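Local atomic coordinates of putative Nitroreductase (Anabaena variabilis ATCC 29413, PDB entry 3EO7), a protein that binds flavin mononucleotide and probably acts as an oxidoreductase of the nitroreductase type. Residues L78-G83 and D326-M331; Q145-A150 and N219-I224; E417-F420 and Q425-G428. All blocks are in the same frame, centred on the assembly; numbering follows the deposited sequence.

Interaction 1: L78-G83 and D326-M331; sequences LFRSYG and DLEITM
R80 and E328 form a salt bridge between helix 66-82 and helix 325-333, joining two regions of a chain that carries the FMN-dependent nitroreductase family signature twice. The two helices come within 6.5 Å of each other at the CA atoms of R80 and M331. At its base, R80 CB lies 4.3 Å from M331 CE, the methyl of a selenomethionine whose chain bends so that the same CE also meets R80 O at 3.5 Å. The R80 chain then bends at chi2 (-85°), which carries CD to 3.9 Å from E328 OE1 and brings the head group across the glutamate side chain, at about a right angle to it. R80 NE makes the main bond, 2.9 Å to E328 OE1 with an N-H...O angle of 163°, and uses the anti lone pair of that oxygen. R80 CZ stands 3.5 Å from E328 OE1, and R80 NH2 reaches the same oxygen at 3.2 Å along a more bent path, from above the carboxylate plane. OE1 lies in the guanidinium plane, yet the two flat groups are inclined by 62°; the grip is therefore side-on and falls on a single oxygen, not fork to fork. R76, one turn earlier on helix 66-82, adds a further salt bridge to OE1, which would probably draw negative charge toward this oxygen. Helix 181-202 flanks the pair, with S199 against R80 and I202 against E328. The remaining nitrogen, R80 NH1, lies at the edge of the F79 ring, in its plane.

Interaction 2: Q145-A150 and N219-I224; sequences QSLQEA and NDLLYI. With ACT (acetate ion), chain Q.
S146 and L221 mark the closest backbone approach, 7.1 Å between their CA atoms, where helix 144-150 passes helix 215-222. Both helices lie against the large antiparallel sheet of the first nitroreductase-family region: L147 rests on V114 and I165, and L222 also reaches I165. The gap between the two segments is filled chiefly by L221. With CG anti to the backbone N (chi1 170°), its branch extends across to the other helix, and the CD1 methyl does the touching. L221 CD1 meets L147 CB at 3.6 Å and the backbone L147 N at 3.4 Å. It also comes near S146 OG, but that serine was modelled in two conformers and the short approach is doubtful; the hydroxyl is hydrogen-bonded to V143 O, just before the helix starts. Helix 215-222 ends just beyond, where Y223 takes a positive phi of 64° in a Schellman motif, with Y223 N bonded to D220 O at 3.0 Å and I224 N more weakly to N219 O. Two residues before L221, N219 ND2 donates to O of an acetate, probably from the crystallisation liquor, at 2.8 Å and 170°, while its OD1 accepts from A231 N, so in this crystal both ends of the amide have partners. With A150 set on A217 and V218 nearby, the contact of the two segments themselves rests on one methyl and 120 Å² of buried surface, which implies dispersion without directional bonds.

Interaction 3: E417-F420 and Q425-G428; sequences ELHF and QELG. With FMN (flavin mononucleotide), chain B.
FMN N3 donates to Q425 OE1 at 2.8 Å and 166°, and Q425 NE2 returns a bond to FMN O4 at 3.0 Å and 168°. This paired amide recognition of the flavin's pyrimidine edge starts from the N-cap of helix 426-430, in the second nitroreductase-family region, where the preceding helix 415-421 packs against its first turn. The Q425 side chain leaves the backbone away from that helix, and its extended chain carries the amide to the isoalloxazine. NE2 also bonds to C422 O, which helps fix which end of the amide faces O4. With an alanine in place of Q425, N3 and O4 of the flavin would probably lose these partners, and C422 O its amide donor. While the side chain serves the cofactor, the Q425 backbone meets helix 415-421. H419, its imidazole swung to the far side from the backbone N (chi1 -173°), brings CD2 to 3.3 Å from Q425 O, an oxygen whose hydrogen bond comes from G428 N at 3.0 Å. H419 NE2 lies 4.2 Å from E426 CG. At G428, a residue without a side chain, the helices come close, 4.6 Å from its CA to H419 CA, and L418 CB touches G428 O at 3.4 Å.

Interaction 2 lies wholly within the chain span that interaction 1 closes, whereas interaction 3 comes later in sequence. Their centres are 29 Å (1 and 2), 30 Å (1 and 3) and 44 Å (2 and 3) apart, and none touches another. Interactions 2 and 3 belong to different nitroreductase-family regions, on opposite sides of the chain's centre; strand 109-115 backs both helix 66-82 of interaction 1 and helix 144-150 of interaction 2. Interaction 1 spans 243 residues to bring helix 66-82 to helix 325-333, which leads into FMN-binding R334. Since S102 and Q425 also bind FMN, the cofactor draws on both regions, and only interaction 3 touches it directly.

Interaction 1: L78-G83 and D326-M331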
loop_
_atom_site.group_PDB
_atom_site.type_symbol
_atom_site.label_atom_id
_atom_site.label_comp_id
_atom_site.label_asym_id
_atom_site.label_seq_id
_atom_site.Cartn_x
_atom_site.Cartn_y
_atom_site.Cartn_z
ATOM N N LEU A 78 -1.834 -16.115 -0.822
ATOM C CA LEU A 78 -1.635 -15.436 -2.101
ATOM C C LEU A 78 -2.953 -14.951 -2.677
ATOM O O LEU A 78 -3.054 -13.814 -3.170
ATOM C CB LEU A 78 -0.879 -16.313 -3.065
ATOM C CG LEU A 78 0.622 -16.552 -2.782
ATOM C CD1 LEU A 78 1.168 -17.720 -3.629
ATOM C CD2 LEU A 78 1.375 -15.244 -3.039
ATOM N N PHE A 79 -3.976 -15.790 -2.586
ATOM C CA PHE A 79 -5.278 -15.435 -3.168
ATOM C C PHE A 79 -5.932 -14.232 -2.497
ATOM O O PHE A 79 -6.512 -13.358 -3.156
ATOM C CB PHE A 79 -6.220 -16.626 -3.165
ATOM C CG PHE A 79 -7.463 -16.358 -3.937
ATOM C CD1 PHE A 79 -7.398 -16.241 -5.335
ATOM C CD2 PHE A 79 -8.664 -16.125 -3.290
ATOM C CE1 PHE A 79 -8.521 -15.936 -6.068
ATOM C CE2 PHE A 79 -9.808 -15.826 -4.027
ATOM C CZ PHE A 79 -9.727 -15.721 -5.413
ATOM N N ARG A 80 -5.858 -14.184 -1.171
ATOM C CA ARG A 80 -6.465 -13.097 -0.433
ATOM C C ARG A 80 -5.617 -11.838 -0.616
ATOM O O ARG A 80 -6.116 -10.742 -0.437
ATOM C CB ARG A 80 -6.587 -13.441 1.050
ATOM C CG ARG A 80 -7.541 -14.610 1.402
ATOM C CD ARG A 80 -8.971 -14.158 1.533
ATOM N NE ARG A 80 -9.882 -15.297 1.734
ATOM C CZ ARG A 80 -10.748 -15.783 0.833
ATOM N NH1 ARG A 80 -10.895 -15.255 -0.383
ATOM N NH2 ARG A 80 -11.515 -16.820 1.170
ATOM N N SER A 81 -4.336 -11.993 -0.965
ATOM C CA SER A 81 -3.446 -10.845 -1.164
ATOM C C SER A 81 -3.604 -10.175 -2.541
ATOM O O SER A 81 -3.647 -8.951 -2.628
ATOM C CB SER A 81 -1.970 -11.229 -1.005
ATOM O OG SER A 81 -1.680 -11.562 0.336
ATOM N N TYR A 82 -3.617 -10.974 -3.606
ATOM C CA TYR A 82 -3.567 -10.415 -4.965
ATOM C C TYR A 82 -4.318 -11.235 -5.994
ATOM O O TYR A 82 -4.078 -11.113 -7.199
ATOM C CB TYR A 82 -2.105 -10.251 -5.356
ATOM C CG TYR A 82 -1.768 -9.175 -6.356
ATOM C CD1 TYR A 82 -2.341 -7.902 -6.261
ATOM C CD2 TYR A 82 -0.869 -9.408 -7.385
ATOM C CE1 TYR A 82 -2.006 -6.879 -7.164
ATOM C CE2 TYR A 82 -0.535 -8.409 -8.283
ATOM C CZ TYR A 82 -1.113 -7.131 -8.173
ATOM O OH TYR A 82 -0.772 -6.124 -9.069
ATOM N N GLY A 83 -5.292 -12.000 -5.524
ATOM C CA GLY A 83 -6.072 -12.832 -6.404
ATOM C C GLY A 83 -7.082 -12.014 -7.169
ATOM O O GLY A 83 -7.411 -10.882 -6.775
ATOM N N ASP A 326 -15.104 -13.147 8.684
ATOM C CA ASP A 326 -15.691 -11.964 8.062
ATOM C C ASP A 326 -14.610 -11.080 7.426
ATOM O O ASP A 326 -14.899 -10.330 6.501
ATOM C CB ASP A 326 -16.590 -11.217 9.053
ATOM C CG ASP A 326 -17.749 -12.090 9.559
ATOM O OD1 ASP A 326 -18.415 -12.751 8.733
ATOM O OD2 ASP A 326 -18.014 -12.106 10.776
ATOM N N LEU A 327 -13.381 -11.171 7.933
ATOM C CA LEU A 327 -12.242 -10.494 7.325
ATOM C C LEU A 327 -12.003 -11.163 5.969
ATOM O O LEU A 327 -11.806 -10.480 4.967
ATOM C CB LEU A 327 -11.016 -10.576 8.213
ATOM C CG LEU A 327 -9.757 -9.936 7.601
ATOM C CD1 LEU A 327 -9.936 -8.454 7.160
ATOM C CD2 LEU A 327 -8.594 -10.124 8.579
ATOM N N GLU A 328 -12.056 -12.497 5.924
ATOM C CA GLU A 328 -11.925 -13.203 4.636
ATOM C C GLU A 328 -12.983 -12.815 3.619
ATOM O O GLU A 328 -12.669 -12.506 2.463
ATOM C CB GLU A 328 -11.955 -14.710 4.825
ATOM C CG GLU A 328 -10.780 -15.210 5.582
ATOM C CD GLU A 328 -10.418 -16.656 5.233
ATOM O OE1 GLU A 328 -10.077 -16.989 4.044
ATOM O OE2 GLU A 328 -10.444 -17.453 6.187
ATOM N N ILE A 329 -14.228 -12.804 4.053
ATOM C CA ILE A 329 -15.333 -12.461 3.172
ATOM C C ILE A 329 -15.184 -11.015 2.667
ATOM O O ILE A 329 -15.339 -10.738 1.471
ATOM C CB ILE A 329 -16.681 -12.629 3.892
ATOM C CG1 ILE A 329 -16.952 -14.120 4.164
ATOM C CG2 ILE A 329 -17.806 -12.019 3.064
ATOM C CD1 ILE A 329 -18.147 -14.356 5.118
ATOM N N THR A 330 -14.851 -10.116 3.577
ATOM C CA THR A 330 -14.646 -8.719 3.247
ATOM C C THR A 330 -13.488 -8.523 2.250
ATOM O O THR A 330 -13.643 -7.792 1.269
ATOM C CB THR A 330 -14.473 -7.881 4.524
ATOM O OG1 THR A 330 -15.756 -7.788 5.189
ATOM C CG2 THR A 330 -13.948 -6.514 4.195
HETATM N N MSE A 331 -12.381 -9.227 2.457
HETATM C CA MSE A 331 -11.256 -9.130 1.548
HETATM C C MSE A 331 -11.658 -9.618 0.172
HETATM O O MSE A 331 -11.277 -9.041 -0.845
HETATM C CB MSE A 331 -10.063 -9.910 2.072
HETATM C CG MSE A 331 -9.463 -9.261 3.301
HETATM SE SE MSE A 331 -7.893 -10.188 3.958
HETATM C CE MSE A 331 -6.551 -9.435 2.729
#

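Interaction 2: Q145-A150 and N219-I224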
loop_
_atom_site.group_PDB
_atom_site.type_symbol
_atom_site.label_atom_id
_atom_site.label_comp_id
_atom_site.label_asym_id
_atom_site.label_seq_id
_atom_site.Cartn_x
_atom_site.Cartn_y
_atom_site.Cartn_z
ATOM N N GLN A 145 21.083 -17.302 -0.176
ATOM C CA GLN A 145 22.230 -16.521 0.244
ATOM C C GLN A 145 22.345 -15.203 -0.531
ATOM O O GLN A 145 22.673 -14.162 0.064
ATOM C CB GLN A 145 23.522 -17.322 0.188
ATOM C CG GLN A 145 24.679 -16.515 0.735
ATOM C CD GLN A 145 25.917 -17.325 0.909
ATOM O OE1 GLN A 145 25.859 -18.488 1.304
ATOM N NE2 GLN A 145 27.059 -16.712 0.632
ATOM N N SER A 146 22.078 -15.240 -1.837
ATOM C CA SER A 146 22.104 -14.014 -2.655
ATOM C C SER A 146 21.057 -13.004 -2.148
ATOM O O SER A 146 21.294 -11.790 -2.141
ATOM C CB SER A 146 21.912 -14.306 -4.154
ATOM O OG SER A 146 20.647 -14.879 -4.449
ATOM N N LEU A 147 19.900 -13.506 -1.729
ATOM C CA LEU A 147 18.855 -12.646 -1.189
ATOM C C LEU A 147 19.314 -12.071 0.150
ATOM O O LEU A 147 19.116 -10.891 0.429
ATOM C CB LEU A 147 17.518 -13.393 -1.056
ATOM C CG LEU A 147 16.353 -12.501 -0.566
ATOM C CD1 LEU A 147 16.127 -11.233 -1.456
ATOM C CD2 LEU A 147 15.098 -13.379 -0.500
ATOM N N GLN A 148 19.936 -12.907 0.974
ATOM C CA GLN A 148 20.476 -12.438 2.232
ATOM C C GLN A 148 21.509 -11.333 2.013
ATOM O O GLN A 148 21.403 -10.295 2.610
ATOM C CB GLN A 148 21.085 -13.598 3.015
ATOM C CG GLN A 148 20.050 -14.568 3.588
ATOM C CD GLN A 148 20.680 -15.712 4.315
ATOM O OE1 GLN A 148 21.346 -16.585 3.699
ATOM N NE2 GLN A 148 20.500 -15.733 5.654
ATOM N N GLU A 149 22.457 -11.530 1.106
ATOM C CA GLU A 149 23.485 -10.499 0.848
ATOM C C GLU A 149 22.836 -9.177 0.364
ATOM O O GLU A 149 23.186 -8.066 0.817
ATOM C CB GLU A 149 24.503 -11.035 -0.171
ATOM C CG GLU A 149 25.357 -12.161 0.383
ATOM C CD GLU A 149 26.099 -12.968 -0.686
ATOM O OE1 GLU A 149 25.718 -12.914 -1.874
ATOM O OE2 GLU A 149 27.036 -13.708 -0.314
ATOM N N ALA A 150 21.847 -9.311 -0.515
ATOM C CA ALA A 150 21.147 -8.169 -1.081
ATOM C C ALA A 150 20.368 -7.412 -0.018
ATOM O O ALA A 150 20.146 -6.216 -0.148
ATOM C CB ALA A 150 20.206 -8.613 -2.216
ATOM N N ASN A 219 17.047 -7.148 -8.096
ATOM C CA ASN A 219 16.530 -7.194 -9.463
ATOM C C ASN A 219 17.297 -8.220 -10.280
ATOM O O ASN A 219 16.721 -8.934 -11.071
ATOM C CB ASN A 219 16.492 -5.799 -10.085
ATOM C CG ASN A 219 15.507 -4.877 -9.342
ATOM O OD1 ASN A 219 14.558 -5.378 -8.713
ATOM N ND2 ASN A 219 15.758 -3.567 -9.356
ATOM N N ASP A 220 18.602 -8.309 -10.061
ATOM C CA ASP A 220 19.403 -9.339 -10.721
ATOM C C ASP A 220 18.949 -10.747 -10.309
ATOM O O ASP A 220 18.857 -11.663 -11.154
ATOM C CB ASP A 220 20.892 -9.161 -10.381
ATOM C CG ASP A 220 21.561 -7.973 -11.113
ATOM O OD1 ASP A 220 20.936 -7.325 -11.986
ATOM O OD2 ASP A 220 22.751 -7.707 -10.800
ATOM N N LEU A 221 18.719 -10.917 -9.010
ATOM C CA LEU A 221 18.317 -12.209 -8.395
ATOM C C LEU A 221 17.024 -12.726 -9.014
ATOM O O LEU A 221 16.913 -13.901 -9.344
ATOM C CB LEU A 221 18.204 -12.037 -6.853
ATOM C CG LEU A 221 17.585 -13.182 -6.034
ATOM C CD1 LEU A 221 18.172 -13.249 -4.606
ATOM C CD2 LEU A 221 16.127 -13.096 -5.938
ATOM N N LEU A 222 16.071 -11.824 -9.240
ATOM C CA LEU A 222 14.797 -12.156 -9.888
ATOM C C LEU A 222 14.852 -12.328 -11.405
ATOM O O LEU A 222 13.901 -12.845 -12.001
ATOM C CB LEU A 222 13.771 -11.074 -9.595
ATOM C CG LEU A 222 13.307 -11.007 -8.146
ATOM C CD1 LEU A 222 12.388 -9.767 -7.972
ATOM C CD2 LEU A 222 12.605 -12.327 -7.761
ATOM N N TYR A 223 15.953 -11.865 -11.991
ATOM C CA TYR A 223 16.219 -11.906 -13.436
ATOM C C TYR A 223 15.227 -11.054 -14.234
ATOM O O TYR A 223 14.752 -11.449 -15.307
ATOM C CB TYR A 223 16.293 -13.338 -13.963
ATOM C CG TYR A 223 17.098 -13.432 -15.240
ATOM C CD1 TYR A 223 18.471 -13.199 -15.226
ATOM C CD2 TYR A 223 16.496 -13.741 -16.454
ATOM C CE1 TYR A 223 19.221 -13.266 -16.394
ATOM C CE2 TYR A 223 17.237 -13.814 -17.622
ATOM C CZ TYR A 223 18.593 -13.570 -17.584
ATOM O OH TYR A 223 19.327 -13.645 -18.739
ATOM N N ILE A 224 14.969 -9.858 -13.720
ATOM C CA ILE A 224 14.061 -8.917 -14.341
ATOM C C ILE A 224 14.849 -7.748 -14.957
ATOM O O ILE A 224 15.978 -7.430 -14.535
ATOM C CB ILE A 224 12.985 -8.411 -13.341
ATOM C CG1 ILE A 224 13.603 -7.656 -12.161
ATOM C CG2 ILE A 224 12.106 -9.587 -12.931
ATOM C CD1 ILE A 224 12.616 -7.050 -11.224
HETATM C C ACT Q . 18.459 -1.319 -10.412
HETATM O O ACT Q . 18.085 -2.524 -10.556
HETATM O OXT ACT Q . 17.512 -0.451 -10.023
HETATM C CH3 ACT Q . 19.905 -1.074 -10.858
#

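Interaction 3: E417-F420 and Q425-G428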
loop_
_atom_site.group_PDB
_atom_site.type_symbol
_atom_site.label_atom_id
_atom_site.label_comp_id
_atom_site.label_asym_id
_atom_site.label_seq_id
_atom_site.Cartn_x
_atom_site.Cartn_y
_atom_site.Cartn_z
ATOM N N GLU A 417 -15.362 22.379 -1.832
ATOM C CA GLU A 417 -13.928 22.399 -1.887
ATOM C C GLU A 417 -13.342 21.038 -2.199
ATOM O O GLU A 417 -12.491 20.922 -3.066
ATOM C CB GLU A 417 -13.355 22.891 -0.562
ATOM C CG GLU A 417 -13.618 24.364 -0.269
ATOM C CD GLU A 417 -15.009 24.755 0.270
ATOM O OE1 GLU A 417 -15.978 23.961 0.456
ATOM O OE2 GLU A 417 -15.121 25.974 0.493
ATOM N N LEU A 418 -13.818 20.012 -1.503
ATOM C CA LEU A 418 -13.302 18.645 -1.669
ATOM C C LEU A 418 -13.618 18.130 -3.074
ATOM O O LEU A 418 -12.832 17.431 -3.691
ATOM C CB LEU A 418 -13.884 17.738 -0.599
ATOM C CG LEU A 418 -13.376 17.949 0.847
ATOM C CD1 LEU A 418 -14.359 17.295 1.815
ATOM C CD2 LEU A 418 -11.909 17.449 0.990
ATOM N N HIS A 419 -14.768 18.520 -3.591
ATOM C CA HIS A 419 -15.164 18.185 -4.939
ATOM C C HIS A 419 -14.075 18.682 -5.905
ATOM O O HIS A 419 -13.590 17.915 -6.744
ATOM C CB HIS A 419 -16.520 18.839 -5.202
ATOM C CG HIS A 419 -17.151 18.460 -6.492
ATOM N ND1 HIS A 419 -18.231 19.154 -7.004
ATOM C CD2 HIS A 419 -16.890 17.467 -7.363
ATOM C CE1 HIS A 419 -18.594 18.604 -8.148
ATOM N NE2 HIS A 419 -17.795 17.582 -8.394
ATOM N N PHE A 420 -13.685 19.947 -5.759
ATOM C CA PHE A 420 -12.627 20.551 -6.567
ATOM C C PHE A 420 -11.273 19.901 -6.334
ATOM O O PHE A 420 -10.596 19.496 -7.284
ATOM C CB PHE A 420 -12.559 22.048 -6.271
ATOM C CG PHE A 420 -11.369 22.769 -6.888
ATOM C CD1 PHE A 420 -11.365 23.129 -8.217
ATOM C CD2 PHE A 420 -10.297 23.149 -6.086
ATOM C CE1 PHE A 420 -10.285 23.806 -8.745
ATOM C CE2 PHE A 420 -9.231 23.836 -6.608
ATOM C CZ PHE A 420 -9.229 24.159 -7.928
ATOM N N GLN A 425 -14.071 15.149 -8.725
ATOM C CA GLN A 425 -14.808 13.907 -8.501
ATOM C C GLN A 425 -15.901 14.060 -7.455
ATOM O O GLN A 425 -15.641 14.572 -6.359
ATOM C CB GLN A 425 -13.873 12.791 -8.091
ATOM C CG GLN A 425 -12.883 12.445 -9.203
ATOM C CD GLN A 425 -12.016 11.271 -8.847
ATOM O OE1 GLN A 425 -12.484 10.130 -8.855
ATOM N NE2 GLN A 425 -10.762 11.533 -8.507
ATOM N N GLU A 426 -17.097 13.572 -7.793
ATOM C CA GLU A 426 -18.241 13.574 -6.874
ATOM C C GLU A 426 -17.950 12.769 -5.617
ATOM O O GLU A 426 -18.558 12.999 -4.567
ATOM C CB GLU A 426 -19.510 13.072 -7.560
ATOM C CG GLU A 426 -19.975 14.009 -8.626
ATOM C CD GLU A 426 -21.253 13.561 -9.316
ATOM O OE1 GLU A 426 -21.793 12.472 -8.985
ATOM O OE2 GLU A 426 -21.719 14.325 -10.193
ATOM N N LEU A 427 -17.033 11.818 -5.690
ATOM C CA LEU A 427 -16.632 11.101 -4.474
ATOM C C LEU A 427 -16.195 12.072 -3.386
ATOM O O LEU A 427 -16.509 11.864 -2.228
ATOM C CB LEU A 427 -15.504 10.104 -4.749
ATOM C CG LEU A 427 -15.884 8.853 -5.543
ATOM C CD1 LEU A 427 -14.585 8.119 -6.049
ATOM C CD2 LEU A 427 -16.778 7.871 -4.763
ATOM N N GLY A 428 -15.457 13.118 -3.757
ATOM C CA GLY A 428 -15.013 14.143 -2.770
ATOM C C GLY A 428 -16.177 14.999 -2.280
ATOM O O GLY A 428 -16.249 15.350 -1.104
HETATM N N1 FMN B . -11.030 5.501 -7.892
HETATM C C2 FMN B . -11.623 6.672 -8.334
HETATM O O2 FMN B . -12.789 6.685 -8.710
HETATM N N3 FMN B . -10.956 7.866 -8.412
HETATM C C4 FMN B . -9.636 7.976 -8.093
HETATM O O4 FMN B . -9.138 9.114 -8.005
HETATM C C4A FMN B . -8.998 6.824 -7.637
HETATM N N5 FMN B . -7.648 6.856 -7.347
HETATM C C5A FMN B . -7.027 5.714 -6.802
HETATM C C6 FMN B . -5.700 5.736 -6.387
HETATM C C7 FMN B . -5.077 4.601 -5.869
HETATM C C7M FMN B . -3.650 4.692 -5.308
HETATM C C8 FMN B . -5.789 3.414 -5.753
HETATM C C8M FMN B . -5.233 2.209 -5.024
HETATM C C9 FMN B . -7.136 3.364 -6.159
HETATM C C9A FMN B . -7.752 4.514 -6.681
HETATM N N10 FMN B . -9.079 4.470 -7.092
HETATM C C10 FMN B . -9.698 5.603 -7.546
HETATM C "C1'" FMN B . -9.827 3.158 -7.217
HETATM C "C2'" FMN B . -9.429 2.351 -8.436
HETATM O "O2'" FMN B . -10.089 2.882 -9.606
HETATM C "C3'" FMN B . -9.789 0.885 -8.205
HETATM O "O3'" FMN B . -8.974 0.340 -7.163
HETATM C "C4'" FMN B . -9.714 0.015 -9.474
HETATM O "O4'" FMN B . -10.663 0.478 -10.476
HETATM C "C5'" FMN B . -9.983 -1.437 -9.129
HETATM O "O5'" FMN B . -11.239 -1.616 -8.532
HETATM P P FMN B . -11.407 -2.253 -7.095
HETATM O O1P FMN B . -10.733 -1.322 -6.092
HETATM O O2P FMN B . -12.914 -2.332 -6.883
HETATM O O3P FMN B . -10.783 -3.618 -7.067
#